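Side-chain contacts in metallo-beta-lactamase (Simiduia agarivorans, PDB 6MFI), which probably hydrolyses beta-lactam antibiotics at a two-zinc centre, as a metallo-beta-lactamase of subclass B3: residues I64-I69 with H75-S80; K104-S109 with S121-S126; G165-G170 with L193-R198. One frame throughout, in Å; residues are numbered along the deposited sequence.

Contact 1: I64-I69 with H75-S80; sequences IAAILI and HVLIDS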
loop_
_atom_site.group_PDB
_atom_site.type_symbol
_atom_site.label_atom_id
_atom_site.label_comp_id
_atom_site.label_asym_id
_atom_site.label_seq_id
_atom_site.Cartn_x
_atom_site.Cartn_y
_atom_site.Cartn_z
ATOM N N ILE A 64 -1.754 2.643 9.458
ATOM C CA ILE A 64 -1.229 1.854 8.349
ATOM C C ILE A 64 -2.392 1.179 7.636
ATOM O O ILE A 64 -3.259 0.578 8.281
ATOM C CB ILE A 64 -0.205 0.807 8.826
ATOM C CG1 ILE A 64 1.018 1.497 9.436
ATOM C CG2 ILE A 64 0.208 -0.100 7.676
ATOM C CD1 ILE A 64 1.765 2.389 8.467
ATOM N N ALA A 65 -2.405 1.270 6.310
ATOM C CA ALA A 65 -3.493 0.735 5.510
ATOM C C ALA A 65 -3.230 -0.711 5.106
ATOM O O ALA A 65 -2.088 -1.121 4.880
ATOM C CB ALA A 65 -3.708 1.584 4.256
ATOM N N ALA A 66 -4.312 -1.480 5.024
ATOM C CA ALA A 66 -4.299 -2.827 4.470
ATOM C C ALA A 66 -5.583 -3.004 3.677
ATOM O O ALA A 66 -6.673 -2.758 4.201
ATOM C CB ALA A 66 -4.186 -3.892 5.566
ATOM N N ILE A 67 -5.456 -3.414 2.418
ATOM C CA ILE A 67 -6.575 -3.445 1.484
ATOM C C ILE A 67 -6.954 -4.896 1.223
ATOM O O ILE A 67 -6.126 -5.689 0.755
ATOM C CB ILE A 67 -6.234 -2.719 0.174
ATOM C CG1 ILE A 67 -5.715 -1.310 0.469
ATOM C CG2 ILE A 67 -7.450 -2.665 -0.737
ATOM C CD1 ILE A 67 -6.668 -0.468 1.293
ATOM N N LEU A 68 -8.206 -5.237 1.515
ATOM C CA LEU A 68 -8.752 -6.566 1.274
ATOM C C LEU A 68 -9.708 -6.512 0.091
ATOM O O LEU A 68 -10.645 -5.705 0.081
ATOM C CB LEU A 68 -9.474 -7.096 2.515
ATOM C CG LEU A 68 -10.078 -8.500 2.414
ATOM C CD1 LEU A 68 -8.993 -9.571 2.447
ATOM C CD2 LEU A 68 -11.095 -8.725 3.521
ATOM N N ILE A 69 -9.469 -7.366 -0.899
ATOM C CA ILE A 69 -10.296 -7.450 -2.098
ATOM C C ILE A 69 -10.815 -8.875 -2.204
ATOM O O ILE A 69 -10.030 -9.815 -2.380
ATOM C CB ILE A 69 -9.514 -7.049 -3.358
ATOM C CG1 ILE A 69 -8.968 -5.628 -3.208
ATOM C CG2 ILE A 69 -10.402 -7.152 -4.590
ATOM C CD1 ILE A 69 -7.669 -5.396 -3.936
ATOM N N HIS A 75 -9.521 -14.305 -1.758
ATOM C CA HIS A 75 -9.312 -12.874 -1.617
ATOM C C HIS A 75 -7.845 -12.525 -1.831
ATOM O O HIS A 75 -6.954 -13.369 -1.705
ATOM C CB HIS A 75 -9.761 -12.374 -0.236
ATOM C CG HIS A 75 -11.054 -12.964 0.231
ATOM N ND1 HIS A 75 -12.085 -13.279 -0.629
ATOM C CD2 HIS A 75 -11.485 -13.298 1.471
ATOM C CE1 HIS A 75 -13.095 -13.780 0.060
ATOM N NE2 HIS A 75 -12.756 -13.802 1.337
ATOM N N VAL A 76 -7.611 -11.257 -2.160
ATOM C CA VAL A 76 -6.274 -10.687 -2.259
ATOM C C VAL A 76 -6.124 -9.649 -1.158
ATOM O O VAL A 76 -7.032 -8.843 -0.923
ATOM C CB VAL A 76 -6.020 -10.062 -3.646
ATOM C CG1 VAL A 76 -4.617 -9.481 -3.719
ATOM C CG2 VAL A 76 -6.231 -11.096 -4.741
ATOM N N LEU A 77 -4.982 -9.676 -0.475
ATOM C CA LEU A 77 -4.710 -8.763 0.629
ATOM C C LEU A 77 -3.404 -8.038 0.349
ATOM O O LEU A 77 -2.364 -8.678 0.165
ATOM C CB LEU A 77 -4.638 -9.514 1.961
ATOM C CG LEU A 77 -4.274 -8.684 3.193
ATOM C CD1 LEU A 77 -5.344 -7.643 3.471
ATOM C CD2 LEU A 77 -4.074 -9.587 4.399
ATOM N N ILE A 78 -3.457 -6.709 0.315
ATOM C CA ILE A 78 -2.284 -5.879 0.074
ATOM C C ILE A 78 -1.806 -5.314 1.402
ATOM O O ILE A 78 -2.604 -4.765 2.174
ATOM C CB ILE A 78 -2.588 -4.752 -0.927
ATOM C CG1 ILE A 78 -3.432 -5.277 -2.088
ATOM C CG2 ILE A 78 -1.294 -4.136 -1.442
ATOM C CD1 ILE A 78 -4.077 -4.185 -2.912
ATOM N N ASP A 79 -0.506 -5.462 1.669
ATOM C CA ASP A 79 0.162 -4.935 2.856
ATOM C C ASP A 79 -0.285 -5.648 4.128
ATOM O O ASP A 79 -1.386 -6.205 4.194
ATOM C CB ASP A 79 -0.060 -3.425 2.985
ATOM C CG ASP A 79 0.838 -2.624 2.063
ATOM O OD1 ASP A 79 1.783 -3.211 1.496
ATOM O OD2 ASP A 79 0.599 -1.409 1.906
ATOM N N SER A 80 0.575 -5.626 5.145
ATOM C CA SER A 80 0.325 -6.304 6.407
ATOM C C SER A 80 0.452 -5.405 7.625
ATOM O O SER A 80 0.027 -5.809 8.713
ATOM C CB SER A 80 1.295 -7.483 6.576
ATOM O OG SER A 80 2.622 -7.016 6.766
HETATM O O HOH W 1 0.448 -0.426 4.388
#
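Ile-67 with Ile-78 and Ile-69 with Val-76 are hydrogen-bonded antiparallel pairs on either side of the non-hydrogen-bonded pair Leu-68 and Leu-77, in a beta hairpin whose short strands run at 167°. Three of the four bonds are short, Ile-69 N to Val-76 O and Val-76 N to Ile-69 O both 2.8 Å; Ile-67 N to Ile-78 O is the long one, 3.2 Å. On the Ile-67 face the Ile-78 end methyl serves two neighbours: CD1 lies 3.9 Å from Ile-69 CD1, diagonally, and touches CB of its partner Ile-67. On the other face Leu-77 holds CG anti to its backbone N (chi1 176°), which brings CD1 to 3.4 Å from Ile-67 O, and Leu-68 CD1 rests 4.0 Å from His-75 CB. Beyond the pairing, one water donates to Ala-65 O and to Asp-79 OD2, 2.7 Å from each. Tyr-210 also binds Asp-79 OD2 and Ser-109 N binds OD1, so both carboxylate oxygens are gripped close to the zinc ligand His-115. Around the hairpin, the isoleucine face packs on Trp-195 and Trp-197 of the second sheet of the alpha-beta/beta-alpha sandwich, while Leu-77 touches Leu-106 of strand 103-107 and Leu-68 touches Phe-98.

Contact 2: K104-S109 with S121-S126; sequences KILLHS and SLQSLS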
loop_
_atom_site.group_PDB
_atom_site.type_symbol
_atom_site.label_atom_id
_atom_site.label_comp_id
_atom_site.label_asym_id
_atom_site.label_seq_id
_atom_site.Cartn_x
_atom_site.Cartn_y
_atom_site.Cartn_z
ATOM N N LYS A 104 -5.885 -15.819 -0.576
ATOM C CA LYS A 104 -5.013 -16.667 -1.375
ATOM C C LYS A 104 -3.779 -15.952 -1.903
ATOM O O LYS A 104 -2.808 -16.623 -2.271
ATOM C CB LYS A 104 -5.788 -17.256 -2.562
ATOM C CG LYS A 104 -7.097 -17.927 -2.183
ATOM C CD LYS A 104 -6.877 -19.060 -1.196
ATOM C CE LYS A 104 -8.188 -19.740 -0.836
ATOM N NZ LYS A 104 -8.000 -20.819 0.173
ATOM N N ILE A 105 -3.785 -14.622 -1.953
ATOM C CA ILE A 105 -2.689 -13.857 -2.538
ATOM C C ILE A 105 -2.368 -12.681 -1.626
ATOM O O ILE A 105 -3.273 -11.972 -1.176
ATOM C CB ILE A 105 -3.033 -13.363 -3.959
ATOM C CG1 ILE A 105 -3.170 -14.549 -4.916
ATOM C CG2 ILE A 105 -1.978 -12.391 -4.464
ATOM C CD1 ILE A 105 -3.507 -14.156 -6.336
ATOM N N LEU A 106 -1.082 -12.479 -1.354
ATOM C CA LEU A 106 -0.599 -11.343 -0.579
ATOM C C LEU A 106 0.220 -10.430 -1.482
ATOM O O LEU A 106 1.132 -10.893 -2.175
ATOM C CB LEU A 106 0.246 -11.805 0.610
ATOM C CG LEU A 106 -0.469 -12.536 1.745
ATOM C CD1 LEU A 106 0.543 -13.105 2.722
ATOM C CD2 LEU A 106 -1.440 -11.609 2.460
ATOM N N LEU A 107 -0.107 -9.143 -1.473
ATOM C CA LEU A 107 0.624 -8.131 -2.219
ATOM C C LEU A 107 1.180 -7.092 -1.254
ATOM O O LEU A 107 0.888 -7.101 -0.056
ATOM C CB LEU A 107 -0.268 -7.463 -3.273
ATOM C CG LEU A 107 -0.981 -8.400 -4.251
ATOM C CD1 LEU A 107 -1.854 -7.608 -5.214
ATOM C CD2 LEU A 107 0.024 -9.255 -5.007
ATOM N N HIS A 108 1.990 -6.181 -1.791
ATOM C CA HIS A 108 2.663 -5.183 -0.973
ATOM C C HIS A 108 2.712 -3.854 -1.708
ATOM O O HIS A 108 2.671 -3.801 -2.941
ATOM C CB HIS A 108 4.089 -5.620 -0.611
ATOM C CG HIS A 108 5.031 -5.637 -1.776
ATOM N ND1 HIS A 108 5.584 -4.489 -2.304
ATOM C CD2 HIS A 108 5.518 -6.661 -2.515
ATOM C CE1 HIS A 108 6.365 -4.806 -3.320
ATOM N NE2 HIS A 108 6.344 -6.118 -3.468
ATOM N N SER A 109 2.805 -2.775 -0.932
ATOM C CA SER A 109 3.091 -1.459 -1.485
ATOM C C SER A 109 4.597 -1.300 -1.642
ATOM O O SER A 109 5.121 -1.370 -2.759
ATOM C CB SER A 109 2.519 -0.359 -0.590
ATOM O OG SER A 109 2.994 -0.482 0.739
ATOM N N SER A 121 3.677 -13.436 9.279
ATOM C CA SER A 121 2.633 -13.955 10.157
ATOM C C SER A 121 1.327 -14.165 9.399
ATOM O O SER A 121 0.640 -15.171 9.602
ATOM C CB SER A 121 2.425 -13.012 11.340
ATOM O OG SER A 121 3.594 -12.926 12.137
ATOM N N LEU A 122 0.971 -13.224 8.522
ATOM C CA LEU A 122 -0.253 -13.372 7.740
ATOM C C LEU A 122 -0.116 -14.487 6.711
ATOM O O LEU A 122 -1.083 -15.205 6.432
ATOM C CB LEU A 122 -0.604 -12.051 7.058
ATOM C CG LEU A 122 -1.074 -10.921 7.975
ATOM C CD1 LEU A 122 -1.551 -9.733 7.157
ATOM C CD2 LEU A 122 -2.170 -11.409 8.908
ATOM N N GLN A 123 1.079 -14.647 6.137
ATOM C CA GLN A 123 1.302 -15.722 5.175
ATOM C C GLN A 123 1.244 -17.086 5.849
ATOM O O GLN A 123 0.742 -18.054 5.263
ATOM C CB GLN A 123 2.647 -15.522 4.477
ATOM C CG GLN A 123 2.859 -16.391 3.247
ATOM C CD GLN A 123 3.422 -17.761 3.580
ATOM O OE1 GLN A 123 4.059 -17.948 4.616
ATOM N NE2 GLN A 123 3.185 -18.728 2.700
ATOM N N SER A 124 1.748 -17.183 7.081
ATOM C CA SER A 124 1.786 -18.472 7.766
ATOM C C SER A 124 0.397 -18.908 8.213
ATOM O O SER A 124 0.056 -20.094 8.127
ATOM C CB SER A 124 2.733 -18.397 8.963
ATOM O OG SER A 124 2.644 -19.567 9.756
ATOM N N LEU A 125 -0.419 -17.969 8.692
ATOM C CA LEU A 125 -1.734 -18.314 9.216
ATOM C C LEU A 125 -2.792 -18.431 8.126
ATOM O O LEU A 125 -3.798 -19.120 8.331
ATOM C CB LEU A 125 -2.162 -17.279 10.258
ATOM C CG LEU A 125 -1.210 -17.161 11.450
ATOM C CD1 LEU A 125 -1.538 -15.947 12.299
ATOM C CD2 LEU A 125 -1.244 -18.428 12.290
ATOM N N SER A 126 -2.589 -17.786 6.979
ATOM C CA SER A 126 -3.530 -17.878 5.870
ATOM C C SER A 126 -3.116 -18.892 4.816
ATOM O O SER A 126 -3.981 -19.424 4.113
ATOM C CB SER A 126 -3.699 -16.510 5.200
ATOM O OG SER A 126 -2.520 -16.129 4.513
#
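Leu-106 sends one methyl, CD1, against the helix at Gln-123, 3.7 Å from Gln-123 CB and equally close to Gln-123 CA. The methyl also comes within 4.1 Å of Gln-123 CG and 4.3 Å of Leu-122 C, so it meets the root of the glutamine and the adjoining backbone rather than the tip of a side chain. The two side chains cross at about a right angle. Leu-106 is extended at its second torsion, with CD1 anti to CA (chi2 171°), and this carries the methyl out from the strand to the helix.

One step out, Gln-123 bends at chi2 (-86°), so that CB and CG serve the apolar contact while the amide NE2 turns off to Ala-128 O. The carbonyl of Leu-122 has two donors from the next turn: Ser-126 OG at 2.6 Å and Ser-126 N at 3.0 Å, reaching Leu-122 O from opposite faces of its plane. Ser-126 OG is bonded to Ala-128 N as well, which ties the last turn of the helix to the chain leading into strand 129-132.

Within the fold, helix 119-126 packs over the side of the large sheet that bears Leu-77 and Leu-106. Leu-122 touches Leu-77 and also Ala-86 and Val-89 of helix 85-95, and Leu-106 is flanked by Leu-130 of the next strand.

Contact 3: G165-G170 with L193-R198; sequences GLVNDG and LSWQWR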
loop_
_atom_site.group_PDB
_atom_site.type_symbol
_atom_site.label_atom_id
_atom_site.label_comp_id
_atom_site.label_asym_id
_atom_site.label_seq_id
_atom_site.Cartn_x
_atom_site.Cartn_y
_atom_site.Cartn_z
ATOM N N GLY A 165 6.193 -15.682 -5.900
ATOM C CA GLY A 165 6.176 -15.174 -7.258
ATOM C C GLY A 165 6.725 -13.770 -7.317
ATOM O O GLY A 165 6.645 -13.012 -6.345
ATOM N N LEU A 166 7.287 -13.420 -8.470
ATOM C CA LEU A 166 7.867 -12.104 -8.691
ATOM C C LEU A 166 6.936 -11.258 -9.548
ATOM O O LEU A 166 6.342 -11.750 -10.513
ATOM C CB LEU A 166 9.241 -12.213 -9.356
ATOM C CG LEU A 166 10.454 -12.167 -8.423
ATOM C CD1 LEU A 166 10.379 -13.263 -7.367
ATOM C CD2 LEU A 166 11.749 -12.270 -9.215
ATOM N N VAL A 167 6.811 -9.982 -9.190
ATOM C CA VAL A 167 5.919 -9.048 -9.867
ATOM C C VAL A 167 6.768 -8.001 -10.575
ATOM O O VAL A 167 7.533 -7.272 -9.931
ATOM C CB VAL A 167 4.941 -8.385 -8.886
ATOM C CG1 VAL A 167 4.110 -7.339 -9.601
ATOM C CG2 VAL A 167 4.048 -9.429 -8.248
ATOM N N ASN A 168 6.628 -7.923 -11.894
ATOM C CA ASN A 168 7.311 -6.921 -12.693
ATOM C C ASN A 168 6.339 -5.800 -13.055
ATOM O O ASN A 168 5.149 -5.844 -12.735
ATOM C CB ASN A 168 7.922 -7.559 -13.942
ATOM C CG ASN A 168 8.915 -8.654 -13.609
ATOM O OD1 ASN A 168 10.104 -8.396 -13.426
ATOM N ND2 ASN A 168 8.429 -9.887 -13.523
ATOM N N ASP A 169 6.861 -4.782 -13.734
ATOM C CA ASP A 169 6.044 -3.633 -14.107
ATOM C C ASP A 169 4.996 -4.039 -15.136
ATOM O O ASP A 169 5.316 -4.651 -16.159
ATOM C CB ASP A 169 6.925 -2.515 -14.660
ATOM C CG ASP A 169 6.134 -1.271 -15.013
ATOM O OD1 ASP A 169 5.324 -0.822 -14.175
ATOM O OD2 ASP A 169 6.321 -0.744 -16.130
ATOM N N GLY A 170 3.739 -3.696 -14.860
ATOM C CA GLY A 170 2.643 -4.023 -15.746
ATOM C C GLY A 170 2.092 -5.424 -15.605
ATOM O O GLY A 170 1.156 -5.778 -16.334
ATOM N N LEU A 193 5.570 -0.631 -5.300
ATOM C CA LEU A 193 4.567 -0.940 -6.308
ATOM C C LEU A 193 3.312 -0.114 -6.066
ATOM O O LEU A 193 2.998 0.253 -4.931
ATOM C CB LEU A 193 4.205 -2.433 -6.306
ATOM C CG LEU A 193 5.274 -3.430 -6.756
ATOM C CD1 LEU A 193 4.700 -4.837 -6.800
ATOM C CD2 LEU A 193 5.841 -3.040 -8.110
ATOM N N SER A 194 2.600 0.172 -7.153
ATOM C CA SER A 194 1.282 0.791 -7.106
ATOM C C SER A 194 0.296 -0.130 -7.808
ATOM O O SER A 194 0.512 -0.507 -8.965
ATOM C CB SER A 194 1.289 2.175 -7.763
ATOM O OG SER A 194 2.159 3.061 -7.082
ATOM N N TRP A 195 -0.774 -0.493 -7.110
ATOM C CA TRP A 195 -1.732 -1.474 -7.593
ATOM C C TRP A 195 -3.013 -0.789 -8.050
ATOM O O TRP A 195 -3.443 0.214 -7.475
ATOM C CB TRP A 195 -2.047 -2.505 -6.506
ATOM C CG TRP A 195 -0.893 -3.410 -6.218
ATOM C CD1 TRP A 195 0.034 -3.266 -5.227
ATOM C CD2 TRP A 195 -0.541 -4.606 -6.925
ATOM N NE1 TRP A 195 0.944 -4.295 -5.275
ATOM C CE2 TRP A 195 0.612 -5.132 -6.309
ATOM C CE3 TRP A 195 -1.089 -5.282 -8.021
ATOM C CZ2 TRP A 195 1.226 -6.302 -6.750
ATOM C CZ3 TRP A 195 -0.478 -6.444 -8.456
ATOM C CH2 TRP A 195 0.669 -6.941 -7.822
ATOM N N GLN A 196 -3.622 -1.347 -9.094
ATOM C CA GLN A 196 -4.838 -0.794 -9.672
ATOM C C GLN A 196 -5.774 -1.929 -10.051
ATOM O O GLN A 196 -5.371 -2.866 -10.747
ATOM C CB GLN A 196 -4.519 0.074 -10.897
ATOM C CG GLN A 196 -5.639 0.163 -11.919
ATOM C CD GLN A 196 -5.130 0.514 -13.302
ATOM O OE1 GLN A 196 -4.467 -0.291 -13.957
ATOM N NE2 GLN A 196 -5.433 1.725 -13.754
ATOM N N TRP A 197 -7.020 -1.844 -9.588
ATOM C CA TRP A 197 -8.035 -2.843 -9.885
ATOM C C TRP A 197 -9.378 -2.148 -10.053
ATOM O O TRP A 197 -9.528 -0.955 -9.773
ATOM C CB TRP A 197 -8.116 -3.911 -8.786
ATOM C CG TRP A 197 -8.554 -3.373 -7.458
ATOM C CD1 TRP A 197 -9.812 -3.411 -6.932
ATOM C CD2 TRP A 197 -7.732 -2.716 -6.485
ATOM N NE1 TRP A 197 -9.825 -2.817 -5.694
ATOM C CE2 TRP A 197 -8.561 -2.382 -5.395
ATOM C CE3 TRP A 197 -6.376 -2.377 -6.429
ATOM C CZ2 TRP A 197 -8.079 -1.727 -4.264
ATOM C CZ3 TRP A 197 -5.900 -1.727 -5.305
ATOM C CH2 TRP A 197 -6.749 -1.409 -4.238
ATOM N N ARG A 198 -10.363 -2.908 -10.519
ATOM C CA ARG A 198 -11.719 -2.415 -10.702
ATOM C C ARG A 198 -12.640 -3.039 -9.662
ATOM O O ARG A 198 -12.532 -4.231 -9.359
ATOM C CB ARG A 198 -12.236 -2.725 -12.109
ATOM C CG ARG A 198 -11.555 -1.938 -13.215
ATOM C CD ARG A 198 -12.439 -1.816 -14.451
ATOM N NE ARG A 198 -12.917 -3.111 -14.931
ATOM C CZ ARG A 198 -14.132 -3.598 -14.696
ATOM N NH1 ARG A 198 -15.003 -2.899 -13.982
ATOM N NH2 ARG A 198 -14.475 -4.787 -15.174
#
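Val-167 points its side chain at Leu-193 and Trp-195, and the whole contact can be followed along this one valine. Its CB already lies 4.1 Å from Leu-193 CD1. From there the CG1 branch, anti to the backbone N (chi1 175°), carries the contact: it sits 3.8 Å from Leu-193 CD1 and 3.9 Å from Trp-195 CH2, with Trp-195 CZ2 a little farther at 4.2 Å. A single methyl is therefore shared between a leucine methyl and the six-membered end of an indole.

The two partners arrive differently. Leu-193 crosses the valine obliquely and is stretched out, its CD1 anti to CA (chi2 -175°), so that this one methyl leads. Trp-195 comes from the direction opposite to the valine, and CG1 approaches its ring at a slant. The indole NE1 is bonded to His-108 O, which helps hold the ring in the turn that brings its six-membered end to Val-167. Leu-193 also touches His-108 and Ser-133, and Val-167 rests on Ala-182 of strand 178-184.

The backbone of Val-167 is hydrogen-bonded to Ala-132 just as the chain leaves the edge of the large sheet, whereas Leu-193 and Trp-195 belong to a central strand of the smaller one. The touching groups are all carbon, so between these two segments the attraction is dispersion and the burial of apolar surface. Such packing has little directional preference of its own; the directional element is the indole N-H bond to His-108, in the chain that leads to the zinc ligands.

How the contacts relate
From the N terminus the three contacts follow in series, none enclosing or crossing another. Contact 1 closes the tight turn of a hairpin. Contact 2 closes a loop of eleven residues that holds the zinc ligands His-110, His-112, Asp-114 and His-115. Contact 3 closes a longer excursion, through two strands of the second sheet, that holds His-188. Contacts 1 and 2 share the large sheet, where Asp-79 N probably bonds to Leu-107 O. Contact 2 meets contact 3 where Ser-109 O probably accepts from Leu-193 N. Contacts 1 and 3 meet where the two sheets face each other. Helix, large sheet and small sheet are thus tied in layers.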